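Local structure of N-terminal acetyltransferase-like protein (Chaetomium thermophilum, 5NNP) at residues Lys450-Asn455 / Glu459-Thr464; Glu495-Gln498 / Ala504-Leu507; Lys508-Val513 / Phe557-Asp562. The protein probably acts as the helical-repeat auxiliary subunit of an N-terminal acetyltransferase complex, which transfers acetyl groups to protein N termini. One frame throughout, in Å; residues are numbered along the deposited sequence.

Contact 1. Residues Lys450-Asn455 / Glu459-Thr464; sequences KYQLRN and EKALAT. With PO4 (phosphate ion), chain U.
The carboxamide of Gln452 meets Thr464: Thr464 OG1 donates to Gln452 OE1 at 2.8 Å, lying in the carbonyl plane on a lone pair, with a C=O...O angle of 122°. The Lys460 side chain crosses that of Gln452 at about a right angle, with Lys460 CD 3.9 Å from Gln452 NE2. On the far side of helix 442-454, the guanidinium of Arg454 has Lys450 CE over one face, displaced toward the rim, while the Tyr451 ring has a phosphate oxygen at its edge, too close in the model to interpret. The same phosphate accepts a hydrogen bond from Lys450 NZ, 2.7 Å from its O3, and another from Arg416; it is probably a crystallisation ion.

The apolar part of the interface lies beside the amide. Ala461 CB is 3.4 Å from Leu453 CD2 and 3.9 Å from Gln452 CB. Gln452 CG stands anti to its carbonyl carbon (chi1 -70°), and the chain then runs extended to the second helix. Small Ala461 suits the close spacing: its CA is 5.4 Å from that of Gln452, and the helix axes approach to 8.2 Å at 174°. This is an antiparallel helical hairpin, as expected of a TPR-clan protein. Leu453 also packs on Phe489 of helix 487-499.

Chemically, the Thr464 bond gives the buried carbonyl oxygen of Gln452 a donor and would help to hold the amide in this orientation; on the other flank, Lys450 and Arg416 give the phosphate its hydrogen bonds, while Arg454 is engaged by Glu492 in a salt bridge.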
ATOM      1  N   LYS A 450       9.052   9.269 -18.508  1.00 34.37           N
ATOM      2  CA  LYS A 450      10.108   8.855 -17.602  1.00 37.12           C
ATOM      3  C   LYS A 450      11.449   8.981 -18.293  1.00 45.36           C
ATOM      4  O   LYS A 450      12.397   9.567 -17.748  1.00 40.99           O
ATOM      5  CB  LYS A 450       9.891   7.419 -17.124  1.00 37.27           C
ATOM      6  CG  LYS A 450      11.012   6.874 -16.238  1.00 39.17           C
ATOM      7  CD  LYS A 450      10.867   5.368 -16.039  1.00 47.22           C
ATOM      8  CE  LYS A 450      11.988   4.785 -15.185  1.00 57.93           C
ATOM      9  NZ  LYS A 450      11.677   3.385 -14.776  1.00 64.10           N
ATOM     10  N   TYR A 451      11.523   8.436 -19.505  1.00 46.39           N
ATOM     11  CA  TYR A 451      12.742   8.528 -20.304  1.00 44.18           C
ATOM     12  C   TYR A 451      13.161   9.981 -20.572  1.00 44.12           C
ATOM     13  O   TYR A 451      14.344  10.306 -20.567  1.00 46.13           O
ATOM     14  CB  TYR A 451      12.569   7.753 -21.610  1.00 36.52           C
ATOM     15  CG  TYR A 451      12.949   6.303 -21.436  1.00 42.52           C
ATOM     16  CD1 TYR A 451      12.476   5.579 -20.354  1.00 45.99           C
ATOM     17  CD2 TYR A 451      13.806   5.667 -22.325  1.00 49.25           C
ATOM     18  CE1 TYR A 451      12.831   4.266 -20.163  1.00 43.99           C
ATOM     19  CE2 TYR A 451      14.164   4.343 -22.143  1.00 48.23           C
ATOM     20  CZ  TYR A 451      13.677   3.653 -21.056  1.00 45.36           C
ATOM     21  OH  TYR A 451      14.032   2.339 -20.860  1.00 45.62           O
ATOM     22  N   GLN A 452      12.195  10.862 -20.763  1.00 38.67           N
ATOM     23  CA  GLN A 452      12.510  12.264 -20.963  1.00 36.92           C
ATOM     24  C   GLN A 452      13.079  12.891 -19.686  1.00 41.55           C
ATOM     25  O   GLN A 452      14.059  13.652 -19.744  1.00 42.79           O
ATOM     26  CB  GLN A 452      11.268  13.002 -21.464  1.00 38.13           C
ATOM     27  CG  GLN A 452      10.911  12.610 -22.908  1.00 35.81           C
ATOM     28  CD  GLN A 452       9.515  13.036 -23.341  1.00 44.50           C
ATOM     29  OE1 GLN A 452       8.704  13.475 -22.522  1.00 49.51           O
ATOM     30  NE2 GLN A 452       9.229  12.906 -24.640  1.00 40.61           N
ATOM     31  N   LEU A 453      12.487  12.559 -18.537  1.00 40.80           N
ATOM     32  CA  LEU A 453      13.037  12.987 -17.252  1.00 44.10           C
ATOM     33  C   LEU A 453      14.430  12.397 -17.022  1.00 45.25           C
ATOM     34  O   LEU A 453      15.312  13.061 -16.491  1.00 46.12           O
ATOM     35  CB  LEU A 453      12.108  12.597 -16.101  1.00 40.24           C
ATOM     36  CG  LEU A 453      10.733  13.262 -16.090  1.00 39.77           C
ATOM     37  CD1 LEU A 453       9.895  12.674 -14.988  1.00 42.25           C
ATOM     38  CD2 LEU A 453      10.858  14.757 -15.906  1.00 42.29           C
ATOM     39  N   ARG A 454      14.623  11.144 -17.411  1.00 44.80           N
ATOM     40  CA  ARG A 454      15.947  10.539 -17.342  1.00 47.04           C
ATOM     41  C   ARG A 454      16.941  11.299 -18.221  1.00 48.11           C
ATOM     42  O   ARG A 454      18.139  11.293 -17.947  1.00 57.00           O
ATOM     43  CB  ARG A 454      15.897   9.065 -17.755  1.00 40.04           C
ATOM     44  CG  ARG A 454      15.213   8.171 -16.751  1.00 43.77           C
ATOM     45  CD  ARG A 454      15.894   8.261 -15.402  1.00 42.80           C
ATOM     46  NE  ARG A 454      15.227   7.458 -14.380  1.00 51.35           N
ATOM     47  CZ  ARG A 454      15.451   6.164 -14.167  1.00 52.26           C
ATOM     48  NH1 ARG A 454      16.312   5.502 -14.920  1.00 53.31           N
ATOM     49  NH2 ARG A 454      14.807   5.529 -13.199  1.00 58.62           N
ATOM     50  N   ASN A 455      16.438  11.954 -19.267  1.00 40.06           N
ATOM     51  CA  ASN A 455      17.260  12.813 -20.116  1.00 40.72           C
ATOM     52  C   ASN A 455      17.204  14.284 -19.676  1.00 44.25           C
ATOM     53  O   ASN A 455      17.585  15.182 -20.411  1.00 41.45           O
ATOM     54  CB  ASN A 455      16.825  12.687 -21.570  1.00 43.76           C
ATOM     55  CG  ASN A 455      17.824  13.283 -22.531  1.00 44.59           C
ATOM     56  OD1 ASN A 455      19.023  13.242 -22.297  1.00 52.63           O
ATOM     57  ND2 ASN A 455      17.334  13.825 -23.626  1.00 42.81           N
ATOM     58  N   GLU A 459      10.280  19.805 -18.586  1.00 41.83           N
ATOM     59  CA  GLU A 459       9.162  20.533 -19.151  1.00 45.26           C
ATOM     60  C   GLU A 459       8.522  19.737 -20.297  1.00 49.44           C
ATOM     61  O   GLU A 459       7.293  19.731 -20.453  1.00 44.10           O
ATOM     62  CB  GLU A 459       9.622  21.926 -19.595  1.00 40.04           C
ATOM     63  CG  GLU A 459      11.062  21.975 -20.028  1.00 54.74           C
ATOM     64  CD  GLU A 459      12.018  22.379 -18.923  1.00 59.71           C
ATOM     65  OE1 GLU A 459      12.915  21.576 -18.604  1.00 61.21           O
ATOM     66  OE2 GLU A 459      11.901  23.506 -18.399  1.00 65.01           O
ATOM     67  N   LYS A 460       9.352  19.039 -21.072  1.00 44.49           N
ATOM     68  CA  LYS A 460       8.847  18.128 -22.092  1.00 35.84           C
ATOM     69  C   LYS A 460       8.111  16.956 -21.461  1.00 43.37           C
ATOM     70  O   LYS A 460       6.992  16.631 -21.875  1.00 47.45           O
ATOM     71  CB  LYS A 460       9.982  17.617 -22.965  1.00 38.69           C
ATOM     72  CG  LYS A 460       9.564  16.895 -24.245  1.00 38.43           C
ATOM     73  CD  LYS A 460      10.830  16.470 -24.978  1.00 44.69           C
ATOM     74  CE  LYS A 460      10.701  16.437 -26.477  1.00 48.30           C
ATOM     75  NZ  LYS A 460      12.086  16.395 -27.017  1.00 47.24           N
ATOM     76  N   ALA A 461       8.724  16.319 -20.458  1.00 43.96           N
ATOM     77  CA  ALA A 461       8.104  15.149 -19.832  1.00 38.09           C
ATOM     78  C   ALA A 461       6.720  15.499 -19.293  1.00 41.55           C
ATOM     79  O   ALA A 461       5.770  14.732 -19.459  1.00 42.24           O
ATOM     80  CB  ALA A 461       8.977  14.596 -18.727  1.00 35.51           C
ATOM     81  N   LEU A 462       6.610  16.672 -18.671  1.00 41.11           N
ATOM     82  CA  LEU A 462       5.347  17.143 -18.121  1.00 34.83           C
ATOM     83  C   LEU A 462       4.293  17.351 -19.221  1.00 42.78           C
ATOM     84  O   LEU A 462       3.099  17.166 -18.994  1.00 41.85           O
ATOM     85  CB  LEU A 462       5.569  18.442 -17.338  1.00 37.09           C
ATOM     86  CG  LEU A 462       4.404  18.995 -16.502  1.00 45.07           C
ATOM     87  CD1 LEU A 462       3.842  17.941 -15.573  1.00 42.06           C
ATOM     88  CD2 LEU A 462       4.809  20.234 -15.701  1.00 36.48           C
ATOM     89  N   ALA A 463       4.727  17.730 -20.419  1.00 36.36           N
ATOM     90  CA  ALA A 463       3.766  17.967 -21.489  1.00 39.37           C
ATOM     91  C   ALA A 463       3.291  16.643 -22.086  1.00 48.90           C
ATOM     92  O   ALA A 463       2.173  16.540 -22.592  1.00 55.76           O
ATOM     93  CB  ALA A 463       4.361  18.856 -22.553  1.00 32.53           C
ATOM     94  N   THR A 464       4.147  15.631 -22.022  1.00 44.13           N
ATOM     95  CA  THR A 464       3.767  14.285 -22.422  1.00 40.98           C
ATOM     96  C   THR A 464       2.668  13.759 -21.491  1.00 46.07           C
ATOM     97  O   THR A 464       1.651  13.208 -21.931  1.00 42.80           O
ATOM     98  CB  THR A 464       4.979  13.340 -22.385  1.00 40.83           C
ATOM     99  OG1 THR A 464       6.040  13.875 -23.186  1.00 43.72           O
ATOM    100  CG2 THR A 464       4.608  11.938 -22.870  1.00 40.94           C
TER
HETATM  101  P   PO4 U 813      12.597   0.802 -17.751  1.00 91.65           P
HETATM  102  O1  PO4 U 813      13.216   1.383 -18.997  1.00 91.90           O
HETATM  103  O2  PO4 U 813      13.712   0.343 -16.837  1.00 96.43           O
HETATM  104  O3  PO4 U 813      11.768   1.845 -17.032  1.00 90.57           O
HETATM  105  O4  PO4 U 813      11.708  -0.356 -18.140  1.00 92.08           O

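Contact 2. Residues Glu495-Gln498 / Ala504-Leu507; sequences EAWQ and ALAL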
ATOM      1  N   GLU A 495      14.286  14.343  -8.903  1.00 42.55           N
ATOM      2  CA  GLU A 495      15.646  13.913  -9.157  1.00 38.65           C
ATOM      3  C   GLU A 495      16.199  14.597 -10.407  1.00 43.99           C
ATOM      4  O   GLU A 495      17.365  15.013 -10.438  1.00 50.53           O
ATOM      5  CB  GLU A 495      15.702  12.386  -9.273  1.00 36.93           C
ATOM      6  CG  GLU A 495      15.314  11.687  -7.975  1.00 35.53           C
ATOM      7  CD  GLU A 495      15.368  10.172  -8.044  1.00 40.82           C
ATOM      8  OE1 GLU A 495      15.531   9.605  -9.142  1.00 45.40           O
ATOM      9  OE2 GLU A 495      15.252   9.537  -6.982  1.00 44.10           O
ATOM     10  N   ALA A 496      15.353  14.749 -11.420  1.00 39.33           N
ATOM     11  CA  ALA A 496      15.734  15.476 -12.633  1.00 42.89           C
ATOM     12  C   ALA A 496      16.074  16.952 -12.365  1.00 45.95           C
ATOM     13  O   ALA A 496      17.106  17.456 -12.818  1.00 49.75           O
ATOM     14  CB  ALA A 496      14.629  15.379 -13.655  1.00 41.51           C
ATOM     15  N   TRP A 497      15.187  17.643 -11.651  1.00 43.53           N
ATOM     16  CA  TRP A 497      15.408  19.035 -11.276  1.00 47.24           C
ATOM     17  C   TRP A 497      16.670  19.184 -10.432  1.00 52.91           C
ATOM     18  O   TRP A 497      17.405  20.168 -10.561  1.00 56.49           O
ATOM     19  CB  TRP A 497      14.203  19.598 -10.511  1.00 49.73           C
ATOM     20  CG  TRP A 497      13.086  20.030 -11.402  1.00 50.06           C
ATOM     21  CD1 TRP A 497      11.802  19.564 -11.395  1.00 45.77           C
ATOM     22  CD2 TRP A 497      13.154  21.007 -12.453  1.00 44.44           C
ATOM     23  NE1 TRP A 497      11.066  20.195 -12.375  1.00 48.70           N
ATOM     24  CE2 TRP A 497      11.872  21.084 -13.034  1.00 44.98           C
ATOM     25  CE3 TRP A 497      14.169  21.829 -12.948  1.00 46.10           C
ATOM     26  CZ2 TRP A 497      11.584  21.949 -14.092  1.00 53.85           C
ATOM     27  CZ3 TRP A 497      13.879  22.688 -14.004  1.00 51.98           C
ATOM     28  CH2 TRP A 497      12.600  22.740 -14.565  1.00 51.67           C
ATOM     29  N   GLN A 498      16.914  18.210  -9.560  1.00 46.58           N
ATOM     30  CA  GLN A 498      18.115  18.227  -8.740  1.00 47.95           C
ATOM     31  C   GLN A 498      19.335  18.121  -9.635  1.00 52.32           C
ATOM     32  O   GLN A 498      20.303  18.839  -9.435  1.00 60.68           O
ATOM     33  CB  GLN A 498      18.093  17.097  -7.717  1.00 47.89           C
ATOM     34  CG  GLN A 498      19.214  17.127  -6.710  1.00 44.08           C
ATOM     35  CD  GLN A 498      18.971  16.153  -5.566  1.00 55.30           C
ATOM     36  OE1 GLN A 498      17.824  15.853  -5.210  1.00 52.26           O
ATOM     37  NE2 GLN A 498      20.048  15.640  -4.996  1.00 51.80           N
ATOM     38  N   ALA A 504      15.359  24.231  -5.461  1.00 52.65           N
ATOM     39  CA  ALA A 504      14.030  24.647  -5.033  1.00 56.47           C
ATOM     40  C   ALA A 504      12.952  23.654  -5.458  1.00 58.15           C
ATOM     41  O   ALA A 504      12.195  23.180  -4.615  1.00 55.21           O
ATOM     42  CB  ALA A 504      13.710  26.034  -5.568  1.00 55.48           C
ATOM     43  N   LEU A 505      12.880  23.333  -6.753  1.00 52.42           N
ATOM     44  CA  LEU A 505      11.822  22.448  -7.240  1.00 42.51           C
ATOM     45  C   LEU A 505      12.093  21.005  -6.844  1.00 49.87           C
ATOM     46  O   LEU A 505      11.167  20.209  -6.675  1.00 55.06           O
ATOM     47  CB  LEU A 505      11.674  22.540  -8.754  1.00 44.15           C
ATOM     48  CG  LEU A 505      11.205  23.853  -9.362  1.00 45.96           C
ATOM     49  CD1 LEU A 505      11.279  23.703 -10.864  1.00 44.38           C
ATOM     50  CD2 LEU A 505       9.796  24.236  -8.908  1.00 41.83           C
ATOM     51  N   ALA A 506      13.363  20.660  -6.704  1.00 54.64           N
ATOM     52  CA  ALA A 506      13.708  19.333  -6.230  1.00 54.25           C
ATOM     53  C   ALA A 506      13.134  19.118  -4.826  1.00 54.33           C
ATOM     54  O   ALA A 506      12.449  18.128  -4.579  1.00 47.88           O
ATOM     55  CB  ALA A 506      15.210  19.138  -6.238  1.00 54.59           C
ATOM     56  N   LEU A 507      13.399  20.056  -3.913  1.00 52.90           N
ATOM     57  CA  LEU A 507      12.909  19.923  -2.541  1.00 51.64           C
ATOM     58  C   LEU A 507      11.376  19.929  -2.504  1.00 52.73           C
ATOM     59  O   LEU A 507      10.750  19.155  -1.762  1.00 41.62           O
ATOM     60  CB  LEU A 507      13.467  21.037  -1.647  1.00 53.58           C
ATOM     61  CG  LEU A 507      14.932  20.976  -1.199  1.00 50.29           C
ATOM     62  CD1 LEU A 507      15.299  22.244  -0.486  1.00 51.51           C
ATOM     63  CD2 LEU A 507      15.201  19.789  -0.301  1.00 40.78           C
TER
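Leu505 sets its CD1 methyl over one face of the Trp497 indole in a CH-pi contact, 3.6 Å from the centroid of the six-membered ring and 17° off the ring normal. The same methyl is 3.5 Å from Trp497 CE2, near the fusion of the two rings, while Leu505 CB lies nearer the five-membered ring, 3.9 Å from Trp497 CG. With Leu505 CG anti to the carbonyl carbon (chi1 -65°), the branch leans over the indole. Were Trp497 an alanine, Leu505 CD1 would probably lose the aromatic face it rests on and a gap would open between the two helices.

The segments flank the turn joining helix 487-499 to helix 503-523, a helical hairpin (two helices joined by a short turn), as in TPR-clan superhelices.

Purely aliphatic packing falls beside the ring. Ala506 CB touches Gln498 CB at 3.8 Å, and Trp497 CB lies more loosely, 4.4 Å from Ala506 CB; the closest backbone pair, Gln498 and Ala506, has its CA atoms 5.2 Å apart.

Polar bonds come from just outside the segments: Gln498 OE1 with Tyr510 OH, farther along the same partner helix, and Leu505 N with Asn502 OD1 in the connecting turn.

Contact 3. Residues Lys508-Val513 / Phe557-Asp562; sequences KRYHTV and FRAALD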
ATOM      1  N   LYS A 508      10.783  20.801  -3.318  1.00 51.07           N
ATOM      2  CA  LYS A 508       9.334  20.930  -3.363  1.00 50.06           C
ATOM      3  C   LYS A 508       8.699  19.580  -3.690  1.00 48.68           C
ATOM      4  O   LYS A 508       7.734  19.166  -3.045  1.00 50.71           O
ATOM      5  CB  LYS A 508       8.917  21.987  -4.381  1.00 37.05           C
ATOM      6  CG  LYS A 508       7.420  22.240  -4.444  1.00 43.72           C
ATOM      7  CD  LYS A 508       6.890  22.689  -3.096  1.00 50.89           C
ATOM      8  CE  LYS A 508       5.450  23.177  -3.191  1.00 54.76           C
ATOM      9  NZ  LYS A 508       4.998  23.835  -1.930  1.00 56.84           N
ATOM     10  N   ARG A 509       9.266  18.885  -4.673  1.00 45.70           N
ATOM     11  CA  ARG A 509       8.775  17.557  -5.059  1.00 44.17           C
ATOM     12  C   ARG A 509       8.906  16.542  -3.928  1.00 46.07           C
ATOM     13  O   ARG A 509       7.935  15.851  -3.595  1.00 37.85           O
ATOM     14  CB  ARG A 509       9.521  17.045  -6.289  1.00 39.39           C
ATOM     15  CG  ARG A 509       9.392  17.950  -7.494  1.00 41.59           C
ATOM     16  CD  ARG A 509       7.958  17.937  -8.019  1.00 40.07           C
ATOM     17  NE  ARG A 509       7.837  18.802  -9.183  1.00 38.47           N
ATOM     18  CZ  ARG A 509       7.514  20.089  -9.130  1.00 38.85           C
ATOM     19  NH1 ARG A 509       7.266  20.665  -7.970  1.00 39.72           N
ATOM     20  NH2 ARG A 509       7.444  20.805 -10.245  1.00 45.70           N
ATOM     21  N   TYR A 510      10.107  16.440  -3.353  1.00 42.98           N
ATOM     22  CA  TYR A 510      10.342  15.518  -2.241  1.00 42.63           C
ATOM     23  C   TYR A 510       9.378  15.820  -1.078  1.00 44.45           C
ATOM     24  O   TYR A 510       8.790  14.904  -0.482  1.00 39.36           O
ATOM     25  CB  TYR A 510      11.802  15.583  -1.768  1.00 41.46           C
ATOM     26  CG  TYR A 510      12.811  15.317  -2.871  1.00 43.75           C
ATOM     27  CD1 TYR A 510      12.517  14.433  -3.903  1.00 40.13           C
ATOM     28  CD2 TYR A 510      14.048  15.965  -2.894  1.00 40.89           C
ATOM     29  CE1 TYR A 510      13.420  14.185  -4.918  1.00 39.40           C
ATOM     30  CE2 TYR A 510      14.961  15.724  -3.909  1.00 40.32           C
ATOM     31  CZ  TYR A 510      14.643  14.830  -4.921  1.00 48.32           C
ATOM     32  OH  TYR A 510      15.541  14.581  -5.946  1.00 45.56           O
ATOM     33  N   HIS A 511       9.192  17.102  -0.776  1.00 37.32           N
ATOM     34  CA  HIS A 511       8.223  17.476   0.245  1.00 35.30           C
ATOM     35  C   HIS A 511       6.799  17.041  -0.124  1.00 37.44           C
ATOM     36  O   HIS A 511       6.020  16.652   0.745  1.00 39.32           O
ATOM     37  CB  HIS A 511       8.270  18.979   0.507  1.00 32.72           C
ATOM     38  CG  HIS A 511       9.328  19.374   1.484  1.00 37.40           C
ATOM     39  ND1 HIS A 511       9.043  19.756   2.775  1.00 43.54           N
ATOM     40  CD2 HIS A 511      10.676  19.421   1.364  1.00 38.13           C
ATOM     41  CE1 HIS A 511      10.168  20.034   3.407  1.00 48.29           C
ATOM     42  NE2 HIS A 511      11.174  19.836   2.573  1.00 44.06           N
ATOM     43  N   THR A 512       6.462  17.091  -1.406  1.00 29.74           N
ATOM     44  CA  THR A 512       5.130  16.679  -1.826  1.00 39.23           C
ATOM     45  C   THR A 512       4.885  15.181  -1.601  1.00 40.43           C
ATOM     46  O   THR A 512       3.806  14.788  -1.157  1.00 45.96           O
ATOM     47  CB  THR A 512       4.891  17.051  -3.297  1.00 34.21           C
ATOM     48  OG1 THR A 512       4.859  18.473  -3.397  1.00 38.62           O
ATOM     49  CG2 THR A 512       3.571  16.499  -3.816  1.00 28.06           C
ATOM     50  N   VAL A 513       5.879  14.351  -1.903  1.00 35.01           N
ATOM     51  CA  VAL A 513       5.795  12.923  -1.616  1.00 34.82           C
ATOM     52  C   VAL A 513       5.672  12.655  -0.101  1.00 36.51           C
ATOM     53  O   VAL A 513       4.982  11.744   0.335  1.00 37.66           O
ATOM     54  CB  VAL A 513       7.021  12.194  -2.174  1.00 26.44           C
ATOM     55  CG1 VAL A 513       7.109  10.776  -1.656  1.00 25.64           C
ATOM     56  CG2 VAL A 513       6.991  12.228  -3.692  1.00 31.17           C
ATOM     57  N   PHE A 557      10.697   5.747   1.029  1.00 34.38           N
ATOM     58  CA  PHE A 557      12.127   5.738   1.276  1.00 37.95           C
ATOM     59  C   PHE A 557      12.930   6.467   0.196  1.00 42.90           C
ATOM     60  O   PHE A 557      13.817   7.247   0.507  1.00 43.29           O
ATOM     61  CB  PHE A 557      12.624   4.296   1.407  1.00 40.13           C
ATOM     62  CG  PHE A 557      14.079   4.198   1.761  1.00 42.22           C
ATOM     63  CD1 PHE A 557      14.473   4.149   3.092  1.00 39.31           C
ATOM     64  CD2 PHE A 557      15.053   4.184   0.767  1.00 33.58           C
ATOM     65  CE1 PHE A 557      15.812   4.071   3.437  1.00 36.55           C
ATOM     66  CE2 PHE A 557      16.393   4.113   1.099  1.00 38.33           C
ATOM     67  CZ  PHE A 557      16.776   4.054   2.442  1.00 39.75           C
ATOM     68  N   ARG A 558      12.602   6.229  -1.070  1.00 44.62           N
ATOM     69  CA  ARG A 558      13.366   6.817  -2.171  1.00 38.88           C
ATOM     70  C   ARG A 558      13.367   8.353  -2.135  1.00 41.41           C
ATOM     71  O   ARG A 558      14.423   8.986  -2.060  1.00 37.03           O
ATOM     72  CB  ARG A 558      12.828   6.320  -3.512  1.00 29.66           C
ATOM     73  CG  ARG A 558      13.676   6.754  -4.696  1.00 35.25           C
ATOM     74  CD  ARG A 558      13.237   6.090  -5.983  1.00 41.66           C
ATOM     75  NE  ARG A 558      13.781   6.780  -7.145  1.00 53.88           N
ATOM     76  CZ  ARG A 558      13.366   6.594  -8.396  1.00 54.80           C
ATOM     77  NH1 ARG A 558      12.389   5.737  -8.652  1.00 55.30           N
ATOM     78  NH2 ARG A 558      13.919   7.278  -9.385  1.00 47.16           N
ATOM     79  N   ALA A 559      12.177   8.944  -2.182  1.00 41.29           N
ATOM     80  CA  ALA A 559      12.058  10.392  -2.122  1.00 35.57           C
ATOM     81  C   ALA A 559      12.674  10.927  -0.845  1.00 40.70           C
ATOM     82  O   ALA A 559      13.261  12.004  -0.856  1.00 47.67           O
ATOM     83  CB  ALA A 559      10.600  10.820  -2.222  1.00 32.28           C
ATOM     84  N   ALA A 560      12.538  10.189   0.254  1.00 31.79           N
ATOM     85  CA  ALA A 560      13.048  10.666   1.538  1.00 39.11           C
ATOM     86  C   ALA A 560      14.570  10.641   1.583  1.00 42.66           C
ATOM     87  O   ALA A 560      15.201  11.546   2.132  1.00 45.31           O
ATOM     88  CB  ALA A 560      12.480   9.845   2.682  1.00 41.91           C
ATOM     89  N   LEU A 561      15.171   9.612   1.004  1.00 34.10           N
ATOM     90  CA  LEU A 561      16.625   9.567   0.968  1.00 41.53           C
ATOM     91  C   LEU A 561      17.168  10.639   0.017  1.00 48.27           C
ATOM     92  O   LEU A 561      18.257  11.156   0.225  1.00 47.21           O
ATOM     93  CB  LEU A 561      17.117   8.181   0.568  1.00 41.65           C
ATOM     94  CG  LEU A 561      18.633   8.025   0.446  1.00 48.12           C
ATOM     95  CD1 LEU A 561      19.379   8.415   1.723  1.00 41.97           C
ATOM     96  CD2 LEU A 561      18.945   6.598   0.081  1.00 49.14           C
ATOM     97  N   ASP A 562      16.399  10.983  -1.017  1.00 47.60           N
ATOM     98  CA  ASP A 562      16.769  12.100  -1.891  1.00 40.99           C
ATOM     99  C   ASP A 562      16.829  13.409  -1.102  1.00 36.89           C
ATOM    100  O   ASP A 562      17.843  14.096  -1.114  1.00 39.10           O
ATOM    101  CB  ASP A 562      15.790  12.262  -3.062  1.00 41.17           C
ATOM    102  CG  ASP A 562      15.801  11.080  -4.027  1.00 41.80           C
ATOM    103  OD1 ASP A 562      16.706  10.220  -3.972  1.00 39.84           O
ATOM    104  OD2 ASP A 562      14.883  11.014  -4.865  1.00 40.10           O
TER
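Asp562 lays its CB over one face of the Tyr510 ring, 3.6 Å from the centroid and 20° off the normal, shifted toward the rim. This CH-pi contact is one of the two tight points of the interface; the nearest ring atom, Tyr510 CZ, is 3.4 Å from Asp562 CB. The side chains cross at about a right angle, with ring and carboxylate planes 58° apart, and Asp562 OD2 comes 3.5 Å from Tyr510 CE1. The second tight point is purely aliphatic: Val513 CG1, anti to its own backbone N (chi1 168°), presses against Ala559 CB at 3.5 Å. Between them the fit slackens, Tyr510 CD1 standing 4.4 Å from Ala559 CB.

Exposure rises away from this buried seam. Lys508 and His511 are partly exposed, and Arg558 is exposed but salt-bridged to Glu492 and Glu495; none of the three meets the other segment. Within helix 503-523, Thr512 OG1 joins its own backbone N in bonding Lys508 O, the two donors approaching from opposite faces of the carbonyl plane.

The axes of 508-513 and 557-562 approach to 9.0 Å and run broadly antiparallel. Helix 487-499 lies against both: Glu495 touches Tyr510, Leu490 packs on Val513, and Thr491 on Asp562. Beyond, helix 654-668 meets His511 and Ala560, and helix 476-483 meets Arg509 and Thr512.

How the contacts relate
From the N terminus, the three contacts follow one another in series, neither nesting nor crossing. Contact 1 closes a three-residue turn between helices 442-454 and 458-465. Contact 2 closes a five-residue gap between its segments, across the turn from helix 487-499 to helix 503-523. Contact 3 spans 43 mostly helical residues, bringing helix 554-572 back onto helix 503-523, which it shares with contact 2. Centres of contacts 1 and 2 are about 14 Å apart, and Leu453 O packs against Ala496 CB. Contacts 2 and 3 lie about 10 Å apart, with the acidic side chains Glu495 and Asp562 close together and Arg558 salt-bridged to Glu495. Helix 487-499 thus joins the first hairpin to the later helix pair.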